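Protein (hdlp (histone deacetylase-like protein)) (Aquifex aeolicus, PDB 1C3P) probably acts as a zinc-dependent deacetylase of the histone deacetylase family. Local coordinates at residues A[233-238]-A[279-284]. Numbering follows the deposited sequence.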
ATOM      1  N   PHE A 233       9.341   4.084 -16.478  1.00 17.18           N
ATOM      2  CA  PHE A 233       9.176   3.520 -17.816  1.00 23.34           C
ATOM      3  C   PHE A 233       8.122   2.421 -17.740  1.00 23.12           C
ATOM      4  O   PHE A 233       7.167   2.378 -18.525  1.00 18.35           O
ATOM      5  CB  PHE A 233      10.488   2.878 -18.282  1.00 19.17           C
ATOM      6  CG  PHE A 233      10.355   2.053 -19.540  1.00 21.40           C
ATOM      7  CD1 PHE A 233      10.462   2.647 -20.795  1.00 29.62           C
ATOM      8  CD2 PHE A 233      10.168   0.679 -19.462  1.00 19.92           C
ATOM      9  CE1 PHE A 233      10.397   1.879 -21.961  1.00 29.35           C
ATOM     10  CE2 PHE A 233      10.096  -0.109 -20.620  1.00 25.37           C
ATOM     11  CZ  PHE A 233      10.214   0.491 -21.871  1.00 30.28           C
ATOM     12  N   ALA A 234       8.322   1.513 -16.788  1.00 17.26           N
ATOM     13  CA  ALA A 234       7.419   0.383 -16.602  1.00 17.67           C
ATOM     14  C   ALA A 234       6.000   0.848 -16.303  1.00 16.31           C
ATOM     15  O   ALA A 234       5.020   0.288 -16.804  1.00 16.75           O
ATOM     16  CB  ALA A 234       7.948  -0.517 -15.443  1.00 19.08           C
ATOM     17  N   LEU A 235       5.892   1.868 -15.470  1.00 16.73           N
ATOM     18  CA  LEU A 235       4.588   2.403 -15.086  1.00 19.14           C
ATOM     19  C   LEU A 235       3.835   2.982 -16.293  1.00 18.71           C
ATOM     20  O   LEU A 235       2.679   2.634 -16.552  1.00 18.59           O
ATOM     21  CB  LEU A 235       4.778   3.504 -14.041  1.00 21.72           C
ATOM     22  CG  LEU A 235       3.751   3.684 -12.921  1.00 36.73           C
ATOM     23  CD1 LEU A 235       3.641   5.177 -12.628  1.00 20.69           C
ATOM     24  CD2 LEU A 235       2.391   3.088 -13.291  1.00 22.96           C
ATOM     25  N   GLU A 236       4.494   3.867 -17.035  1.00 25.43           N
ATOM     26  CA  GLU A 236       3.869   4.499 -18.203  1.00 19.75           C
ATOM     27  C   GLU A 236       3.416   3.477 -19.243  1.00 25.85           C
ATOM     28  O   GLU A 236       2.305   3.563 -19.778  1.00 21.36           O
ATOM     29  CB  GLU A 236       4.848   5.471 -18.870  1.00 23.18           C
ATOM     30  CG  GLU A 236       5.396   6.521 -17.940  1.00 38.53           C
ATOM     31  CD  GLU A 236       6.515   7.332 -18.568  1.00 42.42           C
ATOM     32  OE1 GLU A 236       7.565   6.743 -18.941  1.00 45.43           O
ATOM     33  OE2 GLU A 236       6.338   8.561 -18.679  1.00 48.76           O
ATOM     34  N   LYS A 237       4.283   2.512 -19.526  1.00 23.16           N
ATOM     35  CA  LYS A 237       3.969   1.486 -20.505  1.00 17.06           C
ATOM     36  C   LYS A 237       2.849   0.558 -20.039  1.00 18.46           C
ATOM     37  O   LYS A 237       1.981   0.176 -20.829  1.00 21.20           O
ATOM     38  CB  LYS A 237       5.237   0.694 -20.825  1.00 26.98           C
ATOM     39  CG  LYS A 237       5.119  -0.213 -22.020  1.00 52.00           C
ATOM     40  CD  LYS A 237       6.432  -0.228 -22.780  1.00 56.40           C
ATOM     41  CE  LYS A 237       6.757   1.173 -23.285  1.00 52.03           C
ATOM     42  NZ  LYS A 237       8.049   1.219 -24.012  1.00 55.53           N
ATOM     43  N   SER A 238       2.853   0.179 -18.764  1.00 21.28           N
ATOM     44  CA  SER A 238       1.795  -0.705 -18.299  1.00 16.47           C
ATOM     45  C   SER A 238       0.446   0.026 -18.243  1.00 18.79           C
ATOM     46  O   SER A 238      -0.600  -0.563 -18.527  1.00 20.60           O
ATOM     47  CB  SER A 238       2.154  -1.319 -16.931  1.00 19.75           C
ATOM     48  OG  SER A 238       2.284  -0.349 -15.922  1.00 22.52           O
ATOM     49  N   PHE A 279       2.950   8.710  -8.824  1.00 18.88           N
ATOM     50  CA  PHE A 279       1.613   9.055  -8.352  1.00 21.01           C
ATOM     51  C   PHE A 279       0.928  10.018  -9.332  1.00 25.48           C
ATOM     52  O   PHE A 279      -0.240   9.838  -9.702  1.00 16.30           O
ATOM     53  CB  PHE A 279       1.739   9.712  -6.972  1.00 16.79           C
ATOM     54  CG  PHE A 279       0.456  10.285  -6.447  1.00 20.23           C
ATOM     55  CD1 PHE A 279      -0.602   9.451  -6.079  1.00 21.61           C
ATOM     56  CD2 PHE A 279       0.315  11.659  -6.287  1.00 23.24           C
ATOM     57  CE1 PHE A 279      -1.785   9.992  -5.549  1.00 30.98           C
ATOM     58  CE2 PHE A 279      -0.857  12.205  -5.759  1.00 24.82           C
ATOM     59  CZ  PHE A 279      -1.908  11.372  -5.387  1.00 30.27           C
ATOM     60  N   ASN A 280       1.663  11.042  -9.751  1.00 22.30           N
ATOM     61  CA  ASN A 280       1.109  12.020 -10.671  1.00 24.49           C
ATOM     62  C   ASN A 280       0.893  11.493 -12.078  1.00 23.01           C
ATOM     63  O   ASN A 280      -0.015  11.939 -12.781  1.00 21.91           O
ATOM     64  CB  ASN A 280       1.974  13.285 -10.681  1.00 27.17           C
ATOM     65  CG  ASN A 280       1.896  14.033  -9.359  1.00 20.88           C
ATOM     66  OD1 ASN A 280       0.834  14.098  -8.739  1.00 22.95           O
ATOM     67  ND2 ASN A 280       3.005  14.627  -8.942  1.00 27.85           N
ATOM     68  N   ILE A 281       1.718  10.538 -12.486  1.00 18.74           N
ATOM     69  CA  ILE A 281       1.558   9.921 -13.795  1.00 18.37           C
ATOM     70  C   ILE A 281       0.240   9.140 -13.831  1.00 18.54           C
ATOM     71  O   ILE A 281      -0.455   9.123 -14.851  1.00 19.69           O
ATOM     72  CB  ILE A 281       2.707   8.943 -14.099  1.00 19.31           C
ATOM     73  CG1 ILE A 281       3.999   9.714 -14.361  1.00 23.51           C
ATOM     74  CG2 ILE A 281       2.350   8.079 -15.288  1.00 28.87           C
ATOM     75  CD1 ILE A 281       5.200   8.806 -14.616  1.00 26.47           C
ATOM     76  N   VAL A 282      -0.100   8.476 -12.730  1.00 17.72           N
ATOM     77  CA  VAL A 282      -1.342   7.705 -12.685  1.00 14.89           C
ATOM     78  C   VAL A 282      -2.523   8.665 -12.804  1.00 21.79           C
ATOM     79  O   VAL A 282      -3.473   8.423 -13.555  1.00 25.80           O
ATOM     80  CB  VAL A 282      -1.471   6.890 -11.375  1.00 18.50           C
ATOM     81  CG1 VAL A 282      -2.887   6.348 -11.248  1.00 20.73           C
ATOM     82  CG2 VAL A 282      -0.486   5.715 -11.395  1.00 17.49           C
ATOM     83  N   ARG A 283      -2.443   9.771 -12.081  1.00 19.14           N
ATOM     84  CA  ARG A 283      -3.517  10.757 -12.118  1.00 23.51           C
ATOM     85  C   ARG A 283      -3.677  11.398 -13.497  1.00 25.44           C
ATOM     86  O   ARG A 283      -4.790  11.740 -13.898  1.00 23.12           O
ATOM     87  CB  ARG A 283      -3.264  11.828 -11.067  1.00 20.64           C
ATOM     88  CG  ARG A 283      -3.316  11.297  -9.636  1.00 19.65           C
ATOM     89  CD  ARG A 283      -2.787  12.320  -8.660  1.00 25.70           C
ATOM     90  NE  ARG A 283      -3.672  13.467  -8.523  1.00 36.05           N
ATOM     91  CZ  ARG A 283      -3.265  14.677  -8.162  1.00 34.61           C
ATOM     92  NH1 ARG A 283      -1.979  14.901  -7.908  1.00 35.23           N
ATOM     93  NH2 ARG A 283      -4.146  15.659  -8.041  1.00 29.30           N
ATOM     94  N   GLU A 284      -2.576  11.567 -14.220  1.00 26.79           N
ATOM     95  CA  GLU A 284      -2.665  12.165 -15.554  1.00 31.77           C
ATOM     96  C   GLU A 284      -3.325  11.205 -16.519  1.00 31.57           C
ATOM     97  O   GLU A 284      -3.955  11.625 -17.483  1.00 33.08           O
ATOM     98  CB  GLU A 284      -1.286  12.513 -16.100  1.00 30.96           C
ATOM     99  CG  GLU A 284      -0.529  13.502 -15.264  1.00 50.56           C
ATOM    100  CD  GLU A 284       0.856  13.746 -15.805  1.00 63.75           C
ATOM    101  OE1 GLU A 284       1.623  12.766 -15.931  1.00 68.93           O
ATOM    102  OE2 GLU A 284       1.177  14.914 -16.101  1.00 72.01           O
TER
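Leu235 and Ile281 touch through methyl groups, while the ring of Phe279 in 279-284 lies away from 233-238. One face of that ring is covered by Arg283 of the same helix, whose CD sits 3.4 Å above the plane of the Phe279 ring, displaced toward the rim; Tyr291 forms an edge-to-face pair with it. The contact itself is aliphatic, and it illustrates how two nearly parallel helices pack through branched side chains: the axes of the segments 233-238 and 279-284 run 13° apart and come within 10.4 Å. Ile281 divides its work between its two branches. With CG1 beside the backbone N (chi1 -71°) and the chain extended beyond it, Ile281 CD1 reaches the methylene Glu236 CG at 4.0 Å, the two side chains crossing roughly at right angles. On the other branch, Ile281 CG2 touches Leu235 CD1 at 4.1 Å, these side chains lying alongside one another and pointing opposite ways. Leu235 also uses its second methyl, CD2, which lies 4.3 Å from Val282 CG2. Glu236 thus lends its aliphatic stem to an exposed margin, beside a buried apolar centre. Both helices lie against the parallel sheet of the arginase/deacetylase fold: Leu235 touches Leu190 of strand 185-192, and Val282 touches Tyr251 and Leu253 of strand 250-254, while helices 362-372 and 299-314 pack against Phe233 and Phe279 respectively.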